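Local atomic coordinates of receptor-type adenylate cyclase GRESAG 4.3 (Trypanosoma brucei, PDB entry 1FX4), a protein that catalyses the magnesium-dependent conversion of ATP to 3',5'-cyclic AMP and diphosphate through a class III adenylate cyclase catalytic domain. Residues R46-R51 with A78-L83; A118-E123 with R127-L132; C84-D89 with N217-R222; H42-S47 with L88-N93. All coordinates share one frame; numbering follows the deposited sequence.

Contacts 1, 3 and 4 are arranged along helix 71-87 and the loop that leaves it. Contacts 1 and 4 both use helix 34-51, have centres about 11 Å apart and meet where L81 packs on I45. Contact 3 joins the C-terminal turn of helix 71-87 to the loop after strand 211-216; its R222 hydrogen-bonds Q82 of contact 1 and L128 of contact 2, whose centre is about 10 Å from that of contact 3. N130 of contact 2 donates to L86 O of contact 3. All lie outside the metal shell: D19 and D62 hold the magnesium ion, about 13 Å from the L81 side chain and about 14 Å from that of W90.

Contact 1: R46-R51 with A78-L83; sequences RSLITR and AQELQL
L48 and R51 of helix 34-51 lean on E80 and L81 of helix 71-87, the two helices that pack on one face of the sheet in the βαββαβ core of class III cyclases. The short segments run nearly antiparallel, at 149°, with axes 10.1 Å apart at closest approach.

The apolar part is the work of L48, whose two methyl branches divide between neighbouring residues. CD1 presses on the backbone of the facing helix, 3.5 Å from L81 CA, which is tight for two carbons, and also touches L81 CB. CD2 lies against the aliphatic stem of E80, 3.7 Å from its CG, the two side chains crossing at about a right angle. L81 turns its own isobutyl end toward V134 of the sheet and I45 of helix 34-51, so that L48 meets its root.

The polar part lies at the solvent edge. R51 sets out with CG anti to the backbone N (chi1 173°) and reaches across until NH2 is 3.6 Å from E80 CG. The E80 chain bends at chi2 (55°), which turns the carboxylate to the same edge as the guanidinium, with 33° between their planes. The opposite charges stay beyond salt-bridge range, R51 NH2 being 4.0 Å from E80 OE1, though their attraction probably still favours this pairing. A water fills in between them: it donates to E80 OE1 at 2.7 Å and accepts a weak bond from R51 NH2 at 3.4 Å.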
loop_
_atom_site.group_PDB
_atom_site.type_symbol
_atom_site.label_atom_id
_atom_site.label_comp_id
_atom_site.label_asym_id
_atom_site.label_seq_id
_atom_site.Cartn_x
_atom_site.Cartn_y
_atom_site.Cartn_z
ATOM N N ARG A 46 3.395 -7.626 15.154
ATOM C CA ARG A 46 4.015 -8.899 14.795
ATOM C C ARG A 46 4.143 -9.850 15.992
ATOM O O ARG A 46 4.044 -11.062 15.824
ATOM C CB ARG A 46 5.353 -8.673 14.098
ATOM C CG ARG A 46 5.142 -8.142 12.692
ATOM C CD ARG A 46 6.417 -7.755 11.982
ATOM N NE ARG A 46 6.112 -7.523 10.575
ATOM C CZ ARG A 46 6.593 -6.531 9.833
ATOM N NH1 ARG A 46 7.432 -5.643 10.346
ATOM N NH2 ARG A 46 6.224 -6.437 8.560
ATOM N N SER A 47 4.307 -9.298 17.194
ATOM C CA SER A 47 4.376 -10.124 18.405
ATOM C C SER A 47 3.014 -10.764 18.636
ATOM O O SER A 47 2.924 -11.903 19.087
ATOM C CB SER A 47 4.735 -9.280 19.637
ATOM O OG SER A 47 6.005 -8.668 19.483
ATOM N N LEU A 48 1.954 -10.001 18.371
ATOM C CA LEU A 48 0.586 -10.478 18.549
ATOM C C LEU A 48 0.250 -11.539 17.510
ATOM O O LEU A 48 -0.420 -12.535 17.825
ATOM C CB LEU A 48 -0.400 -9.312 18.456
ATOM C CG LEU A 48 -0.310 -8.356 19.645
ATOM C CD1 LEU A 48 -1.100 -7.090 19.377
ATOM C CD2 LEU A 48 -0.833 -9.064 20.886
ATOM N N ILE A 49 0.674 -11.300 16.266
ATOM C CA ILE A 49 0.458 -12.258 15.190
ATOM C C ILE A 49 1.058 -13.612 15.625
ATOM O O ILE A 49 0.410 -14.652 15.524
ATOM C CB ILE A 49 1.122 -11.787 13.878
ATOM C CG1 ILE A 49 0.323 -10.610 13.285
ATOM C CG2 ILE A 49 1.165 -12.928 12.861
ATOM C CD1 ILE A 49 0.920 -10.041 12.004
ATOM N N THR A 50 2.272 -13.573 16.152
ATOM C CA THR A 50 2.940 -14.796 16.601
ATOM C C THR A 50 2.216 -15.403 17.800
ATOM O O THR A 50 1.905 -16.592 17.818
ATOM C CB THR A 50 4.425 -14.525 16.948
ATOM O OG1 THR A 50 5.107 -14.068 15.774
ATOM C CG2 THR A 50 5.107 -15.793 17.430
ATOM N N ARG A 51 1.884 -14.569 18.773
ATOM C CA ARG A 51 1.193 -15.030 19.977
ATOM C C ARG A 51 -0.144 -15.716 19.703
ATOM O O ARG A 51 -0.474 -16.732 20.331
ATOM C CB ARG A 51 1.010 -13.859 20.943
ATOM C CG ARG A 51 0.177 -14.147 22.158
ATOM C CD ARG A 51 0.565 -13.183 23.263
ATOM N NE ARG A 51 -0.570 -12.828 24.108
ATOM C CZ ARG A 51 -0.628 -11.726 24.851
ATOM N NH1 ARG A 51 0.394 -10.871 24.860
ATOM N NH2 ARG A 51 -1.723 -11.462 25.553
ATOM N N ALA A 78 -7.014 -8.683 18.003
ATOM C CA ALA A 78 -7.504 -7.310 17.856
ATOM C C ALA A 78 -7.701 -6.621 19.208
ATOM O O ALA A 78 -7.376 -5.445 19.374
ATOM C CB ALA A 78 -8.798 -7.298 17.062
ATOM N N GLN A 79 -8.233 -7.360 20.177
ATOM C CA GLN A 79 -8.457 -6.801 21.496
ATOM C C GLN A 79 -7.134 -6.497 22.171
ATOM O O GLN A 79 -6.952 -5.426 22.743
ATOM C CB GLN A 79 -9.284 -7.764 22.348
ATOM C CG GLN A 79 -9.435 -7.309 23.785
ATOM C CD GLN A 79 -10.606 -7.979 24.453
ATOM O OE1 GLN A 79 -10.437 -8.736 25.412
ATOM N NE2 GLN A 79 -11.805 -7.726 23.937
ATOM N N GLU A 80 -6.193 -7.430 22.080
ATOM C CA GLU A 80 -4.896 -7.229 22.700
ATOM C C GLU A 80 -4.135 -6.118 21.986
ATOM O O GLU A 80 -3.357 -5.395 22.601
ATOM C CB GLU A 80 -4.082 -8.521 22.709
ATOM C CG GLU A 80 -3.049 -8.554 23.819
ATOM C CD GLU A 80 -3.664 -8.314 25.203
ATOM O OE1 GLU A 80 -2.996 -7.653 26.033
ATOM O OE2 GLU A 80 -4.810 -8.773 25.455
ATOM N N LEU A 81 -4.385 -5.968 20.690
ATOM C CA LEU A 81 -3.729 -4.902 19.945
ATOM C C LEU A 81 -4.105 -3.562 20.585
ATOM O O LEU A 81 -3.232 -2.794 20.951
ATOM C CB LEU A 81 -4.138 -4.949 18.468
ATOM C CG LEU A 81 -3.418 -3.990 17.505
ATOM C CD1 LEU A 81 -3.649 -4.470 16.080
ATOM C CD2 LEU A 81 -3.901 -2.559 17.655
ATOM N N GLN A 82 -5.400 -3.286 20.735
ATOM C CA GLN A 82 -5.828 -2.017 21.321
ATOM C C GLN A 82 -5.260 -1.793 22.731
ATOM O O GLN A 82 -4.776 -0.685 23.051
ATOM C CB GLN A 82 -7.346 -1.924 21.344
ATOM C CG GLN A 82 -7.976 -1.990 19.950
ATOM C CD GLN A 82 -7.570 -0.810 19.093
ATOM O OE1 GLN A 82 -7.103 0.206 19.608
ATOM N NE2 GLN A 82 -7.751 -0.936 17.777
ATOM N N LEU A 83 -5.280 -2.851 23.545
ATOM C CA LEU A 83 -4.763 -2.758 24.902
ATOM C C LEU A 83 -3.250 -2.536 24.957
ATOM O O LEU A 83 -2.770 -1.726 25.746
ATOM C CB LEU A 83 -5.159 -4.003 25.699
ATOM C CG LEU A 83 -6.661 -4.083 25.989
ATOM C CD1 LEU A 83 -7.052 -5.476 26.435
ATOM C CD2 LEU A 83 -7.045 -3.028 27.046
HETATM O O HOH W 1 -1.673 -9.074 27.949
#

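Contact 2: A118-E123 with R127-L132; sequences ASLDPE and RLWNGL. Unlike the reference sequence in segment 118-123: S119 (reference His), L120 (reference Met).
L120 meets W129 and L128 just where the chain enters and leaves the short helix 122-128. Its CG lies beside the backbone N (chi1 -62°), which sends CD1 across to the edge of the indole, near the ring plane. There CD1 is 3.7 Å from W129 CD1 and 3.8 Å from W129 NE1, so this one methyl touches the pyrrole corner, the two side chains crossing at about a right angle. The same L120 CD1 also rests, more loosely, on L128 CD1 at 4.3 Å.

E123 O, one turn back, faces the backbone N and CB of R127, 3.5 Å from the N and 3.8 Å from the CB, while the carboxylate of E123 and the guanidinium of R127 lead away from each other. The long spacing fits a helix that is only weakly bonded at this end.

W129 also makes a cation-pi contact with R133. The whole is a surface excursion between helix 94-109 and strand 134-141, a brief helix whose entry leucine packs against its exit residues, at the periphery of the cyclase catalytic domain.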
loop_
_atom_site.group_PDB
_atom_site.type_symbol
_atom_site.label_atom_id
_atom_site.label_comp_id
_atom_site.label_asym_id
_atom_site.label_seq_id
_atom_site.Cartn_x
_atom_site.Cartn_y
_atom_site.Cartn_z
ATOM N N ALA A 118 -11.205 14.700 22.296
ATOM C CA ALA A 118 -10.677 16.025 22.632
ATOM C C ALA A 118 -11.477 16.734 23.731
ATOM O O ALA A 118 -11.010 17.719 24.294
ATOM C CB ALA A 118 -10.595 16.906 21.383
ATOM N N SER A 119 -12.674 16.240 24.034
ATOM C CA SER A 119 -13.501 16.834 25.088
ATOM C C SER A 119 -13.394 16.092 26.417
ATOM O O SER A 119 -14.077 16.441 27.388
ATOM C CB SER A 119 -14.967 16.934 24.659
ATOM O OG SER A 119 -15.134 17.936 23.664
ATOM N N LEU A 120 -12.535 15.077 26.465
ATOM C CA LEU A 120 -12.316 14.321 27.694
ATOM C C LEU A 120 -11.384 15.109 28.616
ATOM O O LEU A 120 -10.535 15.864 28.137
ATOM C CB LEU A 120 -11.675 12.963 27.372
ATOM C CG LEU A 120 -12.483 12.005 26.483
ATOM C CD1 LEU A 120 -11.619 10.783 26.112
ATOM C CD2 LEU A 120 -13.742 11.563 27.198
ATOM N N ASP A 121 -11.552 14.971 29.931
ATOM C CA ASP A 121 -10.646 15.651 30.860
ATOM C C ASP A 121 -9.302 14.954 30.684
ATOM O O ASP A 121 -9.255 13.766 30.355
ATOM C CB ASP A 121 -11.114 15.546 32.325
ATOM C CG ASP A 121 -12.218 16.539 32.667
ATOM O OD1 ASP A 121 -12.798 16.435 33.759
ATOM O OD2 ASP A 121 -12.510 17.435 31.852
ATOM N N PRO A 122 -8.192 15.684 30.892
ATOM C CA PRO A 122 -6.831 15.157 30.753
ATOM C C PRO A 122 -6.571 13.768 31.338
ATOM O O PRO A 122 -6.083 12.876 30.635
ATOM C CB PRO A 122 -5.986 16.230 31.442
ATOM C CG PRO A 122 -6.729 17.473 31.116
ATOM C CD PRO A 122 -8.160 17.077 31.376
ATOM N N GLU A 123 -6.895 13.584 32.616
ATOM C CA GLU A 123 -6.680 12.309 33.300
ATOM C C GLU A 123 -7.563 11.185 32.724
ATOM O O GLU A 123 -7.172 10.017 32.693
ATOM C CB GLU A 123 -6.967 12.460 34.803
ATOM C CG GLU A 123 -6.150 13.546 35.538
ATOM C CD GLU A 123 -6.587 14.996 35.234
ATOM O OE1 GLU A 123 -7.716 15.230 34.720
ATOM O OE2 GLU A 123 -5.784 15.916 35.537
ATOM N N ARG A 127 -6.450 7.507 30.340
ATOM C CA ARG A 127 -6.818 6.190 30.813
ATOM C C ARG A 127 -7.398 5.414 29.616
ATOM O O ARG A 127 -7.377 4.173 29.607
ATOM C CB ARG A 127 -7.864 6.321 31.942
ATOM C CG ARG A 127 -7.937 5.117 32.869
ATOM C CD ARG A 127 -6.609 4.803 33.562
ATOM N NE ARG A 127 -6.732 3.629 34.422
ATOM C CZ ARG A 127 -6.025 2.506 34.290
ATOM N NH1 ARG A 127 -5.122 2.384 33.321
ATOM N NH2 ARG A 127 -6.227 1.492 35.134
ATOM N N LEU A 128 -7.778 6.147 28.565
ATOM C CA LEU A 128 -8.407 5.529 27.392
ATOM C C LEU A 128 -7.680 5.658 26.062
ATOM O O LEU A 128 -7.954 4.879 25.112
ATOM C CB LEU A 128 -9.795 6.136 27.173
ATOM C CG LEU A 128 -10.764 6.137 28.337
ATOM C CD1 LEU A 128 -12.005 6.943 27.962
ATOM C CD2 LEU A 128 -11.105 4.714 28.595
ATOM N N TRP A 129 -6.807 6.660 25.959
ATOM C CA TRP A 129 -6.094 6.922 24.733
ATOM C C TRP A 129 -4.646 7.223 25.029
ATOM O O TRP A 129 -4.345 8.023 25.906
ATOM C CB TRP A 129 -6.747 8.133 24.042
ATOM C CG TRP A 129 -8.200 7.922 23.748
ATOM C CD1 TRP A 129 -9.267 8.363 24.486
ATOM C CD2 TRP A 129 -8.747 7.216 22.631
ATOM N NE1 TRP A 129 -10.446 7.972 23.892
ATOM C CE2 TRP A 129 -10.156 7.266 22.749
ATOM C CE3 TRP A 129 -8.184 6.546 21.525
ATOM C CZ2 TRP A 129 -11.015 6.669 21.805
ATOM C CZ3 TRP A 129 -9.040 5.960 20.592
ATOM C CH2 TRP A 129 -10.437 6.026 20.738
ATOM N N ASN A 130 -3.768 6.692 24.189
ATOM C CA ASN A 130 -2.342 6.901 24.327
ATOM C C ASN A 130 -1.596 6.356 23.109
ATOM O O ASN A 130 -1.645 5.161 22.832
ATOM C CB ASN A 130 -1.823 6.191 25.586
ATOM C CG ASN A 130 -0.320 6.267 25.721
ATOM O OD1 ASN A 130 0.288 7.314 25.495
ATOM N ND2 ASN A 130 0.294 5.151 26.083
ATOM N N GLY A 131 -0.925 7.241 22.382
ATOM C CA GLY A 131 -0.142 6.825 21.223
ATOM C C GLY A 131 -0.887 6.646 19.917
ATOM O O GLY A 131 -1.956 7.205 19.719
ATOM N N LEU A 132 -0.299 5.868 19.014
ATOM C CA LEU A 132 -0.906 5.608 17.712
ATOM C C LEU A 132 -2.272 4.943 17.827
ATOM O O LEU A 132 -2.466 4.023 18.632
ATOM C CB LEU A 132 0.022 4.739 16.851
ATOM C CG LEU A 132 1.323 5.395 16.393
ATOM C CD1 LEU A 132 2.176 4.372 15.612
ATOM C CD2 LEU A 132 0.996 6.617 15.522
#

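Contact 3: C84-D89 with N217-R222; sequences CFLRLD and NAVPGR. Unlike the reference sequence in segment 84-89: C84 (reference Arg).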
loop_
_atom_site.group_PDB
_atom_site.type_symbol
_atom_site.label_atom_id
_atom_site.label_comp_id
_atom_site.label_asym_id
_atom_site.label_seq_id
_atom_site.Cartn_x
_atom_site.Cartn_y
_atom_site.Cartn_z
ATOM N N CYS A 84 -2.505 -3.247 24.112
ATOM C CA CYS A 84 -1.053 -3.123 24.072
ATOM C C CYS A 84 -0.653 -1.714 23.660
ATOM O O CYS A 84 0.181 -1.085 24.296
ATOM C CB CYS A 84 -0.447 -4.142 23.095
ATOM S SG CYS A 84 -0.457 -5.876 23.742
ATOM N N PHE A 85 -1.279 -1.207 22.607
ATOM C CA PHE A 85 -0.978 0.147 22.131
ATOM C C PHE A 85 -1.332 1.197 23.183
ATOM O O PHE A 85 -0.628 2.197 23.340
ATOM C CB PHE A 85 -1.737 0.420 20.829
ATOM C CG PHE A 85 -1.025 -0.072 19.603
ATOM C CD1 PHE A 85 -0.813 -1.429 19.389
ATOM C CD2 PHE A 85 -0.567 0.830 18.649
ATOM C CE1 PHE A 85 -0.141 -1.882 18.249
ATOM C CE2 PHE A 85 0.109 0.382 17.505
ATOM C CZ PHE A 85 0.312 -0.973 17.305
ATOM N N LEU A 86 -2.408 0.963 23.928
ATOM C CA LEU A 86 -2.826 1.899 24.972
ATOM C C LEU A 86 -1.841 1.908 26.142
ATOM O O LEU A 86 -1.503 2.962 26.675
ATOM C CB LEU A 86 -4.218 1.528 25.514
ATOM C CG LEU A 86 -4.668 2.220 26.813
ATOM C CD1 LEU A 86 -4.751 3.740 26.615
ATOM C CD2 LEU A 86 -5.998 1.667 27.257
ATOM N N ARG A 87 -1.368 0.723 26.515
ATOM C CA ARG A 87 -0.461 0.591 27.651
ATOM C C ARG A 87 0.996 0.942 27.395
ATOM O O ARG A 87 1.709 1.317 28.325
ATOM C CB ARG A 87 -0.599 -0.807 28.268
ATOM C CG ARG A 87 -1.986 -1.038 28.862
ATOM C CD ARG A 87 -2.223 -2.487 29.302
ATOM N NE ARG A 87 -3.587 -2.664 29.811
ATOM C CZ ARG A 87 -4.271 -3.811 29.790
ATOM N NH1 ARG A 87 -3.726 -4.917 29.285
ATOM N NH2 ARG A 87 -5.517 -3.847 30.255
ATOM N N LEU A 88 1.435 0.879 26.138
ATOM C CA LEU A 88 2.819 1.195 25.811
ATOM C C LEU A 88 3.205 2.648 26.081
ATOM O O LEU A 88 2.398 3.550 25.873
ATOM C CB LEU A 88 3.089 0.905 24.337
ATOM C CG LEU A 88 4.583 0.999 24.026
ATOM C CD1 LEU A 88 5.112 -0.380 23.664
ATOM C CD2 LEU A 88 4.846 1.997 22.911
ATOM N N ASP A 89 4.426 2.870 26.573
ATOM C CA ASP A 89 4.913 4.224 26.785
ATOM C C ASP A 89 5.554 4.601 25.456
ATOM O O ASP A 89 6.622 4.090 25.111
ATOM C CB ASP A 89 5.955 4.296 27.908
ATOM C CG ASP A 89 6.629 5.673 28.010
ATOM O OD1 ASP A 89 6.175 6.649 27.356
ATOM O OD2 ASP A 89 7.623 5.786 28.761
ATOM N N ASN A 217 -15.446 -3.956 22.302
ATOM C CA ASN A 217 -15.017 -2.961 23.285
ATOM C C ASN A 217 -13.727 -3.378 23.986
ATOM O O ASN A 217 -13.721 -3.669 25.183
ATOM C CB ASN A 217 -16.134 -2.738 24.297
ATOM C CG ASN A 217 -17.411 -2.283 23.642
ATOM O OD1 ASN A 217 -18.516 -2.729 24.003
ATOM N ND2 ASN A 217 -17.277 -1.384 22.672
ATOM N N ALA A 218 -12.635 -3.368 23.228
ATOM C CA ALA A 218 -11.321 -3.764 23.723
ATOM C C ALA A 218 -10.813 -2.898 24.863
ATOM O O ALA A 218 -10.136 -3.388 25.758
ATOM C CB ALA A 218 -10.319 -3.786 22.590
ATOM N N VAL A 219 -11.122 -1.605 24.812
ATOM C CA VAL A 219 -10.724 -0.668 25.861
ATOM C C VAL A 219 -12.052 -0.036 26.280
ATOM O O VAL A 219 -12.480 0.978 25.721
ATOM C CB VAL A 219 -9.760 0.416 25.307
ATOM C CG1 VAL A 219 -9.372 1.419 26.409
ATOM C CG2 VAL A 219 -8.496 -0.243 24.732
ATOM N N PRO A 220 -12.752 -0.674 27.254
ATOM C CA PRO A 220 -14.047 -0.141 27.713
ATOM C C PRO A 220 -14.005 1.332 28.084
ATOM O O PRO A 220 -13.056 1.799 28.713
ATOM C CB PRO A 220 -14.349 -1.017 28.942
ATOM C CG PRO A 220 -13.688 -2.313 28.602
ATOM C CD PRO A 220 -12.357 -1.852 28.030
ATOM N N GLY A 221 -15.014 2.076 27.626
ATOM C CA GLY A 221 -15.081 3.489 27.939
ATOM C C GLY A 221 -14.815 4.391 26.753
ATOM O O GLY A 221 -15.127 5.583 26.806
ATOM N N ARG A 222 -14.201 3.842 25.702
ATOM C CA ARG A 222 -13.904 4.642 24.515
ATOM C C ARG A 222 -15.137 5.036 23.737
ATOM O O ARG A 222 -16.085 4.265 23.627
ATOM C CB ARG A 222 -12.989 3.884 23.552
ATOM C CG ARG A 222 -11.532 3.893 23.941
ATOM C CD ARG A 222 -10.685 3.128 22.930
ATOM N NE ARG A 222 -9.291 3.317 23.290
ATOM C CZ ARG A 222 -8.250 2.757 22.693
ATOM N NH1 ARG A 222 -8.425 1.935 21.664
ATOM N NH2 ARG A 222 -7.029 3.037 23.141
#
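The last turn of helix 71-87 meets a type II beta turn, V219 to R222, in the loop that follows sheet strand 211-216; L86 stands on the helix side, V219 and R222 on the other. L86 CD2 presses into the fork of V219, 3.5 Å from CG1, tight for two methyl carbons, and 4.0 Å from CG2. With CG anti to the backbone N (chi1 167°), the L86 side chain reaches out from the helix to this fork.

R222 comes alongside the base of the same leucine: its NH2 lies 4.0 Å from L86 CB. The arginine is extended from CG to NE, and V219 CG2 sits over the centre of its guanidinium, 3.6 Å above the plane, so a methyl of V219 covers one guanidinium face within the same turn. In the turn itself G221 takes the third position with a positive phi of 110°, as type II turns favour, and R222 N returns a weak bond to V219 O at 3.3 Å.

This contact ties the loop after the last strand in sequence, 211-216, to helix 71-87 of the βαββαβ core, the segments being 128 residues apart at their closest ends. The guanidinium carries much of that tie: R222 NE donates to L128 O, NH1 to Q82 OE1 and G174 O, and the group makes a cation-pi contact with W129. Several bonds thus fix its rotation and hold it flat against V219. On the helix side L86 O accepts from N130 ND2, in the loop between helix 122-128 and strand 134-141.

Contact 4: H42-S47 with L88-N93; sequences HRLIRS and LDWETN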
loop_
_atom_site.group_PDB
_atom_site.type_symbol
_atom_site.label_atom_id
_atom_site.label_comp_id
_atom_site.label_asym_id
_atom_site.label_seq_id
_atom_site.Cartn_x
_atom_site.Cartn_y
_atom_site.Cartn_z
ATOM N N HIS A 42 4.786 -1.833 14.255
ATOM C CA HIS A 42 5.018 -3.105 13.547
ATOM C C HIS A 42 5.493 -4.215 14.485
ATOM O O HIS A 42 5.083 -5.368 14.361
ATOM C CB HIS A 42 6.031 -2.944 12.423
ATOM C CG HIS A 42 5.458 -2.326 11.185
ATOM N ND1 HIS A 42 4.438 -1.402 11.224
ATOM C CD2 HIS A 42 5.738 -2.522 9.875
ATOM C CE1 HIS A 42 4.112 -1.054 9.991
ATOM N NE2 HIS A 42 4.887 -1.719 9.152
ATOM N N ARG A 43 6.383 -3.867 15.404
ATOM C CA ARG A 43 6.890 -4.871 16.344
ATOM C C ARG A 43 5.779 -5.394 17.247
ATOM O O ARG A 43 5.692 -6.591 17.493
ATOM C CB ARG A 43 8.021 -4.305 17.207
ATOM C CG ARG A 43 9.376 -4.344 16.576
ATOM C CD ARG A 43 10.468 -4.164 17.636
ATOM N NE ARG A 43 10.130 -3.123 18.606
ATOM C CZ ARG A 43 10.293 -1.815 18.410
ATOM N NH1 ARG A 43 10.807 -1.359 17.275
ATOM N NH2 ARG A 43 9.907 -0.961 19.350
ATOM N N LEU A 44 4.934 -4.498 17.755
ATOM C CA LEU A 44 3.838 -4.903 18.632
ATOM C C LEU A 44 2.885 -5.817 17.892
ATOM O O LEU A 44 2.516 -6.888 18.392
ATOM C CB LEU A 44 3.055 -3.699 19.162
ATOM C CG LEU A 44 3.796 -2.689 20.036
ATOM C CD1 LEU A 44 2.835 -1.560 20.394
ATOM C CD2 LEU A 44 4.310 -3.381 21.306
ATOM N N ILE A 45 2.480 -5.401 16.694
ATOM C CA ILE A 45 1.559 -6.220 15.926
ATOM C C ILE A 45 2.130 -7.584 15.548
ATOM O O ILE A 45 1.439 -8.583 15.632
ATOM C CB ILE A 45 1.013 -5.462 14.695
ATOM C CG1 ILE A 45 0.159 -4.290 15.193
ATOM C CG2 ILE A 45 0.222 -6.408 13.806
ATOM C CD1 ILE A 45 -0.328 -3.339 14.070
ATOM N N ARG A 46 3.395 -7.626 15.154
ATOM C CA ARG A 46 4.015 -8.899 14.795
ATOM C C ARG A 46 4.143 -9.850 15.992
ATOM O O ARG A 46 4.044 -11.062 15.824
ATOM C CB ARG A 46 5.353 -8.673 14.098
ATOM C CG ARG A 46 5.142 -8.142 12.692
ATOM C CD ARG A 46 6.417 -7.755 11.982
ATOM N NE ARG A 46 6.112 -7.523 10.575
ATOM C CZ ARG A 46 6.593 -6.531 9.833
ATOM N NH1 ARG A 46 7.432 -5.643 10.346
ATOM N NH2 ARG A 46 6.224 -6.437 8.560
ATOM N N SER A 47 4.307 -9.298 17.194
ATOM C CA SER A 47 4.376 -10.124 18.405
ATOM C C SER A 47 3.014 -10.764 18.636
ATOM O O SER A 47 2.924 -11.903 19.087
ATOM C CB SER A 47 4.735 -9.280 19.637
ATOM O OG SER A 47 6.005 -8.668 19.483
ATOM N N LEU A 88 1.435 0.879 26.138
ATOM C CA LEU A 88 2.819 1.195 25.811
ATOM C C LEU A 88 3.205 2.648 26.081
ATOM O O LEU A 88 2.398 3.550 25.873
ATOM C CB LEU A 88 3.089 0.905 24.337
ATOM C CG LEU A 88 4.583 0.999 24.026
ATOM C CD1 LEU A 88 5.112 -0.380 23.664
ATOM C CD2 LEU A 88 4.846 1.997 22.911
ATOM N N ASP A 89 4.426 2.870 26.573
ATOM C CA ASP A 89 4.913 4.224 26.785
ATOM C C ASP A 89 5.554 4.601 25.456
ATOM O O ASP A 89 6.622 4.090 25.111
ATOM C CB ASP A 89 5.955 4.296 27.908
ATOM C CG ASP A 89 6.629 5.673 28.010
ATOM O OD1 ASP A 89 6.175 6.649 27.356
ATOM O OD2 ASP A 89 7.623 5.786 28.761
ATOM N N TRP A 90 4.883 5.482 24.719
ATOM C CA TRP A 90 5.344 5.938 23.416
ATOM C C TRP A 90 6.456 6.972 23.503
ATOM O O TRP A 90 7.045 7.349 22.479
ATOM C CB TRP A 90 4.164 6.491 22.619
ATOM C CG TRP A 90 3.171 5.431 22.281
ATOM C CD1 TRP A 90 2.122 5.020 23.044
ATOM C CD2 TRP A 90 3.164 4.613 21.107
ATOM N NE1 TRP A 90 1.459 3.996 22.424
ATOM C CE2 TRP A 90 2.077 3.725 21.233
ATOM C CE3 TRP A 90 3.976 4.543 19.965
ATOM C CZ2 TRP A 90 1.776 2.768 20.254
ATOM C CZ3 TRP A 90 3.680 3.598 18.995
ATOM C CH2 TRP A 90 2.586 2.718 19.146
ATOM N N GLU A 91 6.729 7.430 24.728
ATOM C CA GLU A 91 7.785 8.407 24.993
ATOM C C GLU A 91 7.532 9.754 24.337
ATOM O O GLU A 91 8.468 10.463 23.979
ATOM C CB GLU A 91 9.153 7.865 24.562
ATOM C CG GLU A 91 9.577 6.569 25.238
ATOM C CD GLU A 91 10.908 6.049 24.705
ATOM O OE1 GLU A 91 11.789 6.884 24.392
ATOM O OE2 GLU A 91 11.076 4.810 24.581
ATOM N N THR A 92 6.261 10.095 24.173
ATOM C CA THR A 92 5.874 11.366 23.580
ATOM C C THR A 92 4.386 11.577 23.776
ATOM O O THR A 92 3.632 10.611 23.870
ATOM C CB THR A 92 6.194 11.415 22.057
ATOM O OG1 THR A 92 5.826 12.696 21.541
ATOM C CG2 THR A 92 5.409 10.336 21.286
ATOM N N ASN A 93 3.970 12.827 23.928
ATOM C CA ASN A 93 2.555 13.093 24.044
ATOM C C ASN A 93 2.130 13.793 22.764
ATOM O O ASN A 93 0.954 14.085 22.574
ATOM C CB ASN A 93 2.225 13.958 25.265
ATOM C CG ASN A 93 0.768 13.802 25.703
ATOM O OD1 ASN A 93 0.388 12.769 26.263
ATOM N ND2 ASN A 93 -0.060 14.810 25.417
#
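Segment 42-47 of helix 34-51 faces an irregular loop, 88-93, with the backbones well apart: the nearest CA atoms, those of L44 and L88, are 9.5 Å from each other. Side chains span the gap. L44 directs both methyls at the loop; its CD2 is 3.9 Å from L88 CD1, and its CD1 is somewhat farther from the same atom. The L44 CD1 branch also approaches the benzo end of W90, 4.5 Å from CZ2.

L88 works in two directions. Its CG lies anti to the backbone N (chi1 -170°), and the second torsion, 113°, is far from a staggered value; CD1 thereby meets L44 while CD2 sits over the centre of the W90 ring, 3.6 Å above its plane. L88 thus touches both L44 of the helix and the indole face, and W90 is fastened at its polar edge by NE1 donating to F85 O in the last turn of helix 71-87.

Beyond L88, polar bonds shape the loop. E91 N comes to D89 OD1 at 2.8 Å from above the carboxylate plane, closing an Asx turn; E91 then adopts positive phi, and T92 OG1 caps A94 N at the start of helix 94-109. On the helix, R43 O takes both S47 N and S47 OG, from opposite faces of its plane.

W90 lies about 10 Å from the side chain of the magnesium ligand D62. The packing belongs to the class III cyclase domain, where this loop links helices 71-87 and 94-109 and its L88 and W90 pack on helix 34-51.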